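PDB 3R2T: putative uncharacterized protein from Staphylococcus aureus, which is of unknown function but, as a superantigen-like member of the staphylococcal and streptococcal toxin family, probably acts as a secreted virulence-related protein. Local coordinates for residues I147-V158 against I169-E178; Q97-D107 against D130-V139. All coordinates share one frame; numbering follows the deposited sequence. Where two conformers were deposited one is given.

Contact 1. Residues I147-V158 against I169-E178; sequences IFESLRTPNLLV and IDEFFFIQKE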
loop_
_atom_site.group_PDB
_atom_site.type_symbol
_atom_site.label_atom_id
_atom_site.label_comp_id
_atom_site.label_asym_id
_atom_site.label_seq_id
_atom_site.Cartn_x
_atom_site.Cartn_y
_atom_site.Cartn_z
ATOM N N ILE A 147 -11.394 -0.295 32.956
ATOM C CA ILE A 147 -11.451 -1.618 32.346
ATOM C C ILE A 147 -12.617 -2.527 32.797
ATOM O O ILE A 147 -13.290 -3.121 31.961
ATOM C CB ILE A 147 -10.104 -2.367 32.585
ATOM C CG1 ILE A 147 -10.060 -3.687 31.805
ATOM C CG2 ILE A 147 -9.851 -2.566 34.084
ATOM C CD1 ILE A 147 -10.030 -3.470 30.327
ATOM N N PHE A 148 -12.866 -2.643 34.099
ATOM C CA PHE A 148 -13.937 -3.525 34.534
ATOM C C PHE A 148 -15.337 -2.937 34.430
ATOM O O PHE A 148 -16.318 -3.674 34.492
ATOM C CB PHE A 148 -13.630 -4.129 35.896
ATOM C CG PHE A 148 -12.462 -5.046 35.851
ATOM C CD1 PHE A 148 -12.607 -6.325 35.341
ATOM C CD2 PHE A 148 -11.204 -4.621 36.253
ATOM C CE1 PHE A 148 -11.520 -7.183 35.245
ATOM C CE2 PHE A 148 -10.111 -5.479 36.170
ATOM C CZ PHE A 148 -10.272 -6.766 35.668
ATOM N N GLU A 149 -15.441 -1.629 34.237
ATOM C CA GLU A 149 -16.753 -1.019 34.072
ATOM C C GLU A 149 -17.189 -1.206 32.627
ATOM O O GLU A 149 -18.361 -1.449 32.358
ATOM C CB GLU A 149 -16.725 0.476 34.354
ATOM C CG GLU A 149 -16.219 0.895 35.705
ATOM C CD GLU A 149 -16.331 2.414 35.893
ATOM O OE1 GLU A 149 -15.280 3.101 36.008
ATOM O OE2 GLU A 149 -17.475 2.923 35.851
ATOM N N SER A 150 -16.232 -1.096 31.702
ATOM C CA SER A 150 -16.510 -1.207 30.265
ATOM C C SER A 150 -16.277 -2.595 29.638
ATOM O O SER A 150 -16.324 -2.754 28.404
ATOM C CB SER A 150 -15.716 -0.134 29.511
ATOM O OG SER A 150 -14.346 -0.131 29.866
ATOM N N LEU A 151 -16.049 -3.592 30.488
ATOM C CA LEU A 151 -15.816 -4.961 30.045
ATOM C C LEU A 151 -17.107 -5.644 29.579
ATOM O O LEU A 151 -18.106 -5.658 30.310
ATOM C CB LEU A 151 -15.232 -5.768 31.208
ATOM C CG LEU A 151 -15.059 -7.275 31.030
ATOM C CD1 LEU A 151 -14.169 -7.586 29.830
ATOM C CD2 LEU A 151 -14.500 -7.892 32.316
ATOM N N ARG A 152 -17.069 -6.218 28.375
ATOM C CA ARG A 152 -18.201 -6.946 27.808
ATOM C C ARG A 152 -17.793 -8.373 27.447
ATOM O O ARG A 152 -16.696 -8.606 26.919
ATOM C CB ARG A 152 -18.706 -6.254 26.547
ATOM C CG ARG A 152 -19.079 -4.794 26.747
ATOM C CD ARG A 152 -20.173 -4.603 27.777
ATOM N NE ARG A 152 -20.293 -3.195 28.129
ATOM C CZ ARG A 152 -21.097 -2.717 29.076
ATOM N NH1 ARG A 152 -21.868 -3.544 29.775
ATOM N NH2 ARG A 152 -21.130 -1.397 29.326
ATOM N N THR A 153 -18.683 -9.321 27.729
ATOM C CA THR A 153 -18.444 -10.728 27.406
ATOM C C THR A 153 -19.639 -11.335 26.673
ATOM O O THR A 153 -20.333 -12.209 27.184
ATOM C CB THR A 153 -18.106 -11.569 28.648
ATOM O OG1 THR A 153 -19.108 -11.365 29.637
ATOM C CG2 THR A 153 -16.775 -11.176 29.200
ATOM N N PRO A 154 -19.887 -10.862 25.462
ATOM C CA PRO A 154 -20.982 -11.445 24.711
ATOM C C PRO A 154 -20.627 -12.876 24.297
ATOM O O PRO A 154 -19.442 -13.196 24.115
ATOM C CB PRO A 154 -21.053 -10.550 23.477
ATOM C CG PRO A 154 -19.605 -10.081 23.292
ATOM C CD PRO A 154 -19.123 -9.867 24.682
ATOM N N ASN A 155 -21.633 -13.745 24.167
ATOM C CA ASN A 155 -21.373 -15.124 23.769
ATOM C C ASN A 155 -20.872 -15.169 22.342
ATOM O O ASN A 155 -21.319 -14.404 21.487
ATOM C CB ASN A 155 -22.623 -16.008 23.865
ATOM C CG ASN A 155 -22.322 -17.496 23.561
ATOM O OD1 ASN A 155 -21.244 -17.996 23.875
ATOM N ND2 ASN A 155 -23.284 -18.194 22.966
ATOM N N LEU A 156 -19.912 -16.056 22.117
ATOM C CA LEU A 156 -19.348 -16.312 20.805
ATOM C C LEU A 156 -19.854 -17.740 20.557
ATOM O O LEU A 156 -19.468 -18.662 21.260
ATOM C CB LEU A 156 -17.824 -16.285 20.813
ATOM C CG LEU A 156 -17.117 -16.803 19.549
ATOM C CD1 LEU A 156 -17.555 -16.068 18.297
ATOM C CD2 LEU A 156 -15.609 -16.708 19.704
ATOM N N LEU A 157 -20.774 -17.912 19.618
ATOM C CA LEU A 157 -21.296 -19.226 19.310
ATOM C C LEU A 157 -20.649 -19.703 18.025
ATOM O O LEU A 157 -20.768 -19.054 16.986
ATOM C CB LEU A 157 -22.809 -19.166 19.142
ATOM C CG LEU A 157 -23.492 -20.485 18.785
ATOM C CD1 LEU A 157 -23.267 -21.533 19.866
ATOM C CD2 LEU A 157 -24.993 -20.237 18.572
ATOM N N VAL A 158 -19.964 -20.835 18.083
ATOM C CA VAL A 158 -19.313 -21.377 16.888
ATOM C C VAL A 158 -20.069 -22.638 16.497
ATOM O O VAL A 158 -20.229 -23.537 17.333
ATOM C CB VAL A 158 -17.852 -21.695 17.150
ATOM C CG1 VAL A 158 -17.160 -22.265 15.881
ATOM C CG2 VAL A 158 -17.147 -20.441 17.652
ATOM N N ILE A 169 -20.908 -24.866 19.817
ATOM C CA ILE A 169 -20.045 -24.603 20.973
ATOM C C ILE A 169 -19.976 -23.130 21.418
ATOM O O ILE A 169 -19.678 -22.241 20.612
ATOM C CB ILE A 169 -18.584 -25.086 20.657
ATOM C CG1 ILE A 169 -18.596 -26.550 20.173
ATOM C CG2 ILE A 169 -17.655 -24.909 21.871
ATOM C CD1 ILE A 169 -17.189 -27.215 20.019
ATOM N N ASP A 170 -20.242 -22.889 22.707
ATOM C CA ASP A 170 -20.152 -21.544 23.290
ATOM C C ASP A 170 -18.717 -21.279 23.635
ATOM O O ASP A 170 -18.136 -22.013 24.413
ATOM C CB ASP A 170 -20.957 -21.415 24.578
ATOM C CG ASP A 170 -22.429 -21.444 24.341
ATOM O OD1 ASP A 170 -22.826 -21.402 23.160
ATOM O OD2 ASP A 170 -23.196 -21.493 25.335
ATOM N N GLU A 171 -18.147 -20.237 23.046
ATOM C CA GLU A 171 -16.762 -19.870 23.305
ATOM C C GLU A 171 -16.735 -18.600 24.114
ATOM O O GLU A 171 -17.525 -17.684 23.865
ATOM C CB GLU A 171 -16.011 -19.638 21.983
ATOM C CG GLU A 171 -15.712 -20.895 21.164
ATOM C CD GLU A 171 -14.625 -21.789 21.791
ATOM O OE1 GLU A 171 -13.862 -21.317 22.668
ATOM O OE2 GLU A 171 -14.524 -22.967 21.394
ATOM N N PHE A 172 -15.844 -18.535 25.096
ATOM C CA PHE A 172 -15.692 -17.310 25.886
ATOM C C PHE A 172 -15.017 -16.271 24.993
ATOM O O PHE A 172 -14.079 -16.597 24.271
ATOM C CB PHE A 172 -14.840 -17.543 27.141
ATOM C CG PHE A 172 -14.619 -16.294 27.938
ATOM C CD1 PHE A 172 -15.627 -15.797 28.757
ATOM C CD2 PHE A 172 -13.413 -15.600 27.857
ATOM C CE1 PHE A 172 -15.443 -14.635 29.491
ATOM C CE2 PHE A 172 -13.216 -14.429 28.588
ATOM C CZ PHE A 172 -14.232 -13.946 29.408
ATOM N N PHE A 173 -15.505 -15.037 25.013
ATOM C CA PHE A 173 -14.915 -13.971 24.218
ATOM C C PHE A 173 -15.101 -12.708 25.030
ATOM O O PHE A 173 -16.139 -12.523 25.657
ATOM C CB PHE A 173 -15.621 -13.845 22.868
ATOM C CG PHE A 173 -14.873 -13.015 21.857
ATOM C CD1 PHE A 173 -15.290 -11.735 21.528
ATOM C CD2 PHE A 173 -13.740 -13.530 21.231
ATOM C CE1 PHE A 173 -14.593 -10.988 20.584
ATOM C CE2 PHE A 173 -13.033 -12.792 20.292
ATOM C CZ PHE A 173 -13.443 -11.536 19.965
ATOM N N PHE A 174 -14.096 -11.855 25.062
ATOM C CA PHE A 174 -14.215 -10.625 25.814
ATOM C C PHE A 174 -13.683 -9.482 24.976
ATOM O O PHE A 174 -12.740 -9.637 24.192
ATOM C CB PHE A 174 -13.466 -10.705 27.151
ATOM C CG PHE A 174 -11.982 -10.539 27.023
ATOM C CD1 PHE A 174 -11.362 -9.376 27.475
ATOM C CD2 PHE A 174 -11.207 -11.518 26.428
ATOM C CE1 PHE A 174 -9.989 -9.203 27.352
ATOM C CE2 PHE A 174 -9.834 -11.350 26.296
ATOM C CZ PHE A 174 -9.224 -10.188 26.764
ATOM N N ILE A 175 -14.327 -8.341 25.148
ATOM C CA ILE A 175 -13.968 -7.133 24.460
ATOM C C ILE A 175 -13.603 -6.138 25.541
ATOM O O ILE A 175 -14.393 -5.845 26.424
ATOM C CB ILE A 175 -15.142 -6.639 23.600
ATOM C CG1 ILE A 175 -15.547 -7.749 22.605
ATOM C CG2 ILE A 175 -14.775 -5.320 22.887
ATOM C CD1 ILE A 175 -16.842 -7.500 21.895
ATOM N N GLN A 176 -12.371 -5.663 25.483
ATOM C CA GLN A 176 -11.856 -4.687 26.448
ATOM C C GLN A 176 -12.247 -3.220 26.172
ATOM O O GLN A 176 -12.373 -2.411 27.105
ATOM C CB GLN A 176 -10.325 -4.827 26.601
ATOM C CG GLN A 176 -9.481 -5.456 25.416
ATOM C CD GLN A 176 -9.744 -4.919 23.995
ATOM O OE1 GLN A 176 -10.901 -4.860 23.527
ATOM N NE2 GLN A 176 -8.653 -4.596 23.274
ATOM N N LYS A 177 -12.478 -2.894 24.911
ATOM C CA LYS A 177 -12.787 -1.534 24.512
ATOM C C LYS A 177 -14.276 -1.211 24.353
ATOM O O LYS A 177 -15.046 -2.044 23.894
ATOM C CB LYS A 177 -12.097 -1.256 23.179
ATOM C CG LYS A 177 -10.575 -1.384 23.221
ATOM C CD LYS A 177 -9.996 -1.253 21.795
ATOM C CE LYS A 177 -9.792 0.165 21.348
ATOM N NZ LYS A 177 -10.799 1.189 21.699
ATOM N N GLU A 178 -14.642 0.017 24.715
ATOM C CA GLU A 178 -16.018 0.532 24.577
ATOM C C GLU A 178 -16.329 0.704 23.094
ATOM O O GLU A 178 -17.452 0.428 22.619
ATOM C CB GLU A 178 -16.136 1.879 25.269
ATOM C CG GLU A 178 -15.851 1.782 26.762
ATOM C CD GLU A 178 -15.601 3.124 27.441
ATOM O OE1 GLU A 178 -15.360 3.101 28.667
ATOM O OE2 GLU A 178 -15.622 4.183 26.765
HETATM O O HOH W 1 -18.134 -15.248 25.878
HETATM O O HOH W 2 -19.407 -17.658 25.530
#
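Leu156 and Glu171 meet as an antiparallel hydrogen-bonded pair at the open end of a beta hairpin, with unequal halves. Glu171 N gives a straight bond of 2.7 Å to Leu156 O, whereas the return bond from Leu156 N to Glu171 O is weak. Farther into the hairpin, Val158 and Ile169 are joined by matched bonds, Val158 N to Ile169 O and Ile169 N to Val158 O, both 2.9 Å.

The side chains of Leu156, Val158 and Glu171 share one face. Leu156 CD2 lies 3.7 Å from Glu171 CB, and Val158 CG2 rests against Glu171 CG. Leu156 CB also packs 3.9 Å from Phe173 CB, CD2 nearing that ring obliquely. The glutamate chain bends at chi2 (-71°), about its CB-CG bond, which carries its carboxylate away from the partner strand, to a salt bridge with Lys196 and a hydrogen bond with Tyr197. On the other face Leu157 CD1 lies 3.3 Å from Asp170 OD1.

Beyond Glu171 the strands separate and water enters: one molecule accepts from Phe173 N at 2.8 Å and also lies within bonding distance of Pro154 O and Glu171 O. Pairing then resumes as a single bridge, Ile175 N to Arg152 O at 3.0 Å with a weak return bond. Around it Thr153 CG2 approaches the Phe172 ring obliquely, Leu151 CD1 reaches the edge of Phe174, and Pro154 CG meets Ile175 CD1 at 4.0 Å. At the far end Ser150 CB packs on Glu178 CG, while the Glu178 carboxylate is held by the backbone nitrogens of Val144 and Lys145.

Within the beta-grasp domain, strand 167-171 is one of the two edge strands of its five-stranded sheet; strand 156-160 separates it from strand 241-248, and helix 182-197 packs against Val158, Ile169 and Phe173.

Contact 2. Residues Q97-D107 against D130-V139; sequences QKFQVFLLGKD and DGRIFSVSGV
Strands 99-102 and 133-136 run parallel, the one parallel pairing expected in an OB-fold barrel, whose other strand pairs are antiparallel. The backbone ladder runs from Ile133 N to Lys98 O through Gln100 N to Ile133 O, Ser135 N to Gln100 O and Phe102 N to Ser135 O, the bond from Phe102 N to Ser135 O being the shortest at 2.7 Å; the ladder ends with Ser137 N to Phe102 O.

Arg132 folds back over the first strand: a bend at chi3 (-63°) lays its guanidinium against Lys98, whose CB sits over the centre of one face, while NH1 bonds Phe99 O at 2.9 Å. That oxygen lies close to the guanidinium plane, although the donor stands above the carbonyl plane. Next along this side of the sheet, that of Gln100, Phe134 and Phe102, the Gln100 amide stacks on the Phe134 ring, planes 25° apart, with NE2 3.7 Å from Phe134 CZ. Phe102 meets that ring obliquely, centroids 5.2 Å apart. On the reverse face Phe99 CE1 touches Ile133 CD1 at 3.7 Å.

Past the ladder, Ser137 OG donates to Asp107 OD2 (2.6 Å) on its syn side; Asp107 OD1 accepts from Gly105 N, fixing the carboxylate through both oxygens.

Strand 87-92 pairs with 99-102 and strand 118-122 with 133-141, while Phe148 of the second subunit meets Phe102 edge-to-face.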
loop_
_atom_site.group_PDB
_atom_site.type_symbol
_atom_site.label_atom_id
_atom_site.label_comp_id
_atom_site.label_asym_id
_atom_site.label_seq_id
_atom_site.Cartn_x
_atom_site.Cartn_y
_atom_site.Cartn_z
ATOM N N GLN A 97 8.388 -0.240 18.762
ATOM C CA GLN A 97 7.948 -0.465 17.384
ATOM C C GLN A 97 7.471 0.823 16.722
ATOM O O GLN A 97 6.930 1.714 17.378
ATOM C CB GLN A 97 6.836 -1.524 17.314
ATOM C CG GLN A 97 7.332 -2.961 17.312
ATOM C CD GLN A 97 8.125 -3.310 16.042
ATOM O OE1 GLN A 97 8.133 -2.554 15.051
ATOM N NE2 GLN A 97 8.794 -4.461 16.068
ATOM N N LYS A 98 7.675 0.888 15.407
ATOM C CA LYS A 98 7.294 2.034 14.578
ATOM C C LYS A 98 6.110 1.617 13.709
ATOM O O LYS A 98 6.130 0.541 13.123
ATOM C CB LYS A 98 8.463 2.430 13.665
ATOM C CG LYS A 98 9.802 2.679 14.370
ATOM C CD LYS A 98 10.904 2.943 13.335
ATOM C CE LYS A 98 12.318 2.974 13.933
ATOM N NZ LYS A 98 12.528 4.073 14.910
ATOM N N PHE A 99 5.096 2.473 13.610
ATOM C CA PHE A 99 3.907 2.164 12.824
ATOM C C PHE A 99 3.527 3.224 11.815
ATOM O O PHE A 99 3.868 4.395 11.963
ATOM C CB PHE A 99 2.699 1.982 13.745
ATOM C CG PHE A 99 2.805 0.806 14.654
ATOM C CD1 PHE A 99 2.390 -0.443 14.234
ATOM C CD2 PHE A 99 3.314 0.945 15.932
ATOM C CE1 PHE A 99 2.479 -1.528 15.066
ATOM C CE2 PHE A 99 3.393 -0.143 16.772
ATOM C CZ PHE A 99 2.979 -1.378 16.339
ATOM N N GLN A 100 2.784 2.774 10.804
ATOM C CA GLN A 100 2.254 3.627 9.749
ATOM C C GLN A 100 0.896 3.072 9.355
ATOM O O GLN A 100 0.801 2.063 8.667
ATOM C CB GLN A 100 3.188 3.680 8.549
ATOM C CG GLN A 100 2.673 4.561 7.426
ATOM C CD GLN A 100 3.760 4.934 6.444
ATOM O OE1 GLN A 100 4.878 5.258 6.848
ATOM N NE2 GLN A 100 3.437 4.919 5.156
ATOM N N VAL A 101 -0.140 3.762 9.802
ATOM C CA VAL A 101 -1.509 3.357 9.602
ATOM C C VAL A 101 -2.152 4.079 8.458
ATOM O O VAL A 101 -2.317 5.310 8.479
ATOM C CB VAL A 101 -2.335 3.648 10.861
ATOM C CG1 VAL A 101 -3.787 3.208 10.664
ATOM C CG2 VAL A 101 -1.686 2.955 12.065
ATOM N N PHE A 102 -2.543 3.296 7.462
ATOM C CA PHE A 102 -3.180 3.830 6.281
ATOM C C PHE A 102 -4.668 3.985 6.549
ATOM O O PHE A 102 -5.349 3.009 6.874
ATOM C CB PHE A 102 -2.937 2.898 5.106
ATOM C CG PHE A 102 -1.507 2.905 4.611
ATOM C CD1 PHE A 102 -1.189 3.500 3.411
ATOM C CD2 PHE A 102 -0.478 2.348 5.365
ATOM C CE1 PHE A 102 0.129 3.511 2.943
ATOM C CE2 PHE A 102 0.834 2.365 4.909
ATOM C CZ PHE A 102 1.136 2.946 3.694
ATOM N N LEU A 103 -5.162 5.211 6.398
ATOM C CA LEU A 103 -6.565 5.522 6.623
ATOM C C LEU A 103 -7.324 5.304 5.315
ATOM O O LEU A 103 -7.623 6.258 4.592
ATOM C CB LEU A 103 -6.693 6.972 7.074
ATOM C CG LEU A 103 -5.850 7.323 8.306
ATOM C CD1 LEU A 103 -5.869 8.818 8.631
ATOM C CD2 LEU A 103 -6.284 6.486 9.497
ATOM N N LEU A 104 -7.667 4.051 5.037
ATOM C CA LEU A 104 -8.315 3.680 3.767
ATOM C C LEU A 104 -9.848 3.566 3.723
ATOM O O LEU A 104 -10.395 3.296 2.660
ATOM C CB LEU A 104 -7.726 2.347 3.247
ATOM C CG LEU A 104 -6.202 2.233 3.065
ATOM C CD1 LEU A 104 -5.866 0.957 2.258
ATOM C CD2 LEU A 104 -5.581 3.448 2.365
ATOM N N GLY A 105 -10.552 3.761 4.828
ATOM C CA GLY A 105 -12.019 3.627 4.801
ATOM C C GLY A 105 -12.736 4.907 5.180
ATOM O O GLY A 105 -12.504 5.938 4.580
ATOM N N LYS A 106 -13.607 4.834 6.184
ATOM C CA LYS A 106 -14.346 6.015 6.663
ATOM C C LYS A 106 -13.417 6.976 7.395
ATOM O O LYS A 106 -13.800 8.103 7.707
ATOM C CB LYS A 106 -15.453 5.624 7.653
ATOM C CG LYS A 106 -16.473 4.638 7.132
ATOM C CD LYS A 106 -17.623 4.480 8.133
ATOM C CE LYS A 106 -18.499 3.276 7.793
ATOM N NZ LYS A 106 -18.814 3.168 6.353
ATOM N N ASP A 107 -12.198 6.522 7.676
ATOM C CA ASP A 107 -11.219 7.328 8.407
ATOM C C ASP A 107 -10.347 8.206 7.503
ATOM O O ASP A 107 -9.605 9.067 7.991
ATOM C CB ASP A 107 -10.342 6.409 9.262
ATOM C CG ASP A 107 -9.666 5.298 8.444
ATOM O OD1 ASP A 107 -9.818 5.287 7.208
ATOM O OD2 ASP A 107 -8.999 4.433 9.045
ATOM N N ASP A 130 13.145 -0.201 7.323
ATOM C CA ASP A 130 13.572 0.300 8.649
ATOM C C ASP A 130 12.722 -0.214 9.817
ATOM O O ASP A 130 12.789 0.309 10.935
ATOM C CB ASP A 130 13.797 1.831 8.677
ATOM C CG ASP A 130 12.635 2.639 8.105
ATOM O OD1 ASP A 130 12.926 3.731 7.564
ATOM O OD2 ASP A 130 11.464 2.204 8.171
ATOM N N GLY A 131 11.945 -1.264 9.546
ATOM C CA GLY A 131 11.130 -1.915 10.552
ATOM C C GLY A 131 9.758 -1.328 10.810
ATOM O O GLY A 131 9.056 -1.813 11.683
ATOM N N ARG A 132 9.370 -0.297 10.057
ATOM C CA ARG A 132 8.058 0.323 10.256
ATOM C C ARG A 132 6.957 -0.585 9.679
ATOM O O ARG A 132 7.015 -1.040 8.548
ATOM C CB ARG A 132 8.012 1.748 9.686
ATOM C CG ARG A 132 6.741 2.528 10.047
ATOM C CD ARG A 132 6.811 3.998 9.617
ATOM N NE ARG A 132 7.876 4.745 10.291
ATOM C CZ ARG A 132 7.777 5.305 11.501
ATOM N NH1 ARG A 132 6.658 5.213 12.223
ATOM N NH2 ARG A 132 8.809 5.956 12.005
ATOM N N ILE A 133 5.954 -0.827 10.501
ATOM C CA ILE A 133 4.856 -1.719 10.193
ATOM C C ILE A 133 3.692 -1.010 9.516
ATOM O O ILE A 133 3.067 -0.130 10.107
ATOM C CB ILE A 133 4.363 -2.363 11.511
ATOM C CG1 ILE A 133 5.528 -3.131 12.172
ATOM C CG2 ILE A 133 3.199 -3.269 11.248
ATOM C CD1 ILE A 133 5.282 -3.545 13.638
ATOM N N PHE A 134 3.403 -1.413 8.283
ATOM C CA PHE A 134 2.304 -0.843 7.501
ATOM C C PHE A 134 1.007 -1.574 7.816
ATOM O O PHE A 134 0.894 -2.770 7.565
ATOM C CB PHE A 134 2.604 -0.979 6.005
ATOM C CG PHE A 134 3.582 0.044 5.461
ATOM C CD1 PHE A 134 4.651 0.505 6.213
ATOM C CD2 PHE A 134 3.477 0.463 4.145
ATOM C CE1 PHE A 134 5.559 1.428 5.683
ATOM C CE2 PHE A 134 4.384 1.377 3.598
ATOM C CZ PHE A 134 5.429 1.860 4.374
ATOM N N SER A 135 0.027 -0.847 8.328
ATOM C CA SER A 135 -1.257 -1.424 8.677
ATOM C C SER A 135 -2.388 -0.507 8.212
ATOM O O SER A 135 -2.165 0.695 7.963
ATOM C CB SER A 135 -1.341 -1.649 10.187
ATOM O OG SER A 135 -2.530 -2.330 10.555
ATOM N N VAL A 136 -3.591 -1.081 8.108
ATOM C CA VAL A 136 -4.775 -0.359 7.638
ATOM C C VAL A 136 -5.811 -0.047 8.709
ATOM O O VAL A 136 -6.313 -0.939 9.361
ATOM C CB VAL A 136 -5.516 -1.158 6.554
ATOM C CG1 VAL A 136 -6.771 -0.422 6.117
ATOM C CG2 VAL A 136 -4.592 -1.438 5.361
ATOM N N SER A 137 -6.121 1.235 8.871
ATOM C CA SER A 137 -7.155 1.694 9.800
ATOM C C SER A 137 -7.056 1.068 11.204
ATOM O O SER A 137 -5.968 1.049 11.792
ATOM C CB SER A 137 -8.507 1.468 9.151
ATOM O OG SER A 137 -8.543 2.123 7.894
ATOM N N GLY A 138 -8.166 0.562 11.744
ATOM C CA GLY A 138 -8.163 -0.026 13.090
ATOM C C GLY A 138 -8.014 1.015 14.184
ATOM O O GLY A 138 -7.525 0.714 15.264
ATOM N N VAL A 139 -8.447 2.244 13.908
ATOM C CA VAL A 139 -8.329 3.340 14.855
ATOM C C VAL A 139 -9.655 3.619 15.526
ATOM O O VAL A 139 -10.666 3.652 14.860
ATOM C CB VAL A 139 -7.882 4.644 14.144
ATOM C CG1 VAL A 139 -7.687 5.758 15.172
ATOM C CG2 VAL A 139 -6.557 4.441 13.333
HETATM O O HOH W 3 -9.389 3.436 11.300
#

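The two contacts illustrate how a two-domain toxin fold repeats strand pairing with different topology: contact 2 is parallel, between strands that are not neighbours along the chain, and contact 1 antiparallel, across a hairpin. They follow in series along the chain, strand 133-141 of contact 2 leading on to strand 156-160 of contact 1. Their centres are about 26 Å apart on opposite sides of the chain's centre, and their nearest atoms, about 7 Å apart, do not touch. Between subunits the relation is closer: Phe174 of the second subunit packs on Phe134 of contact 2, and Phe148 of the second subunit on Val136. Contact 1 of this chain is not touched by the other chain.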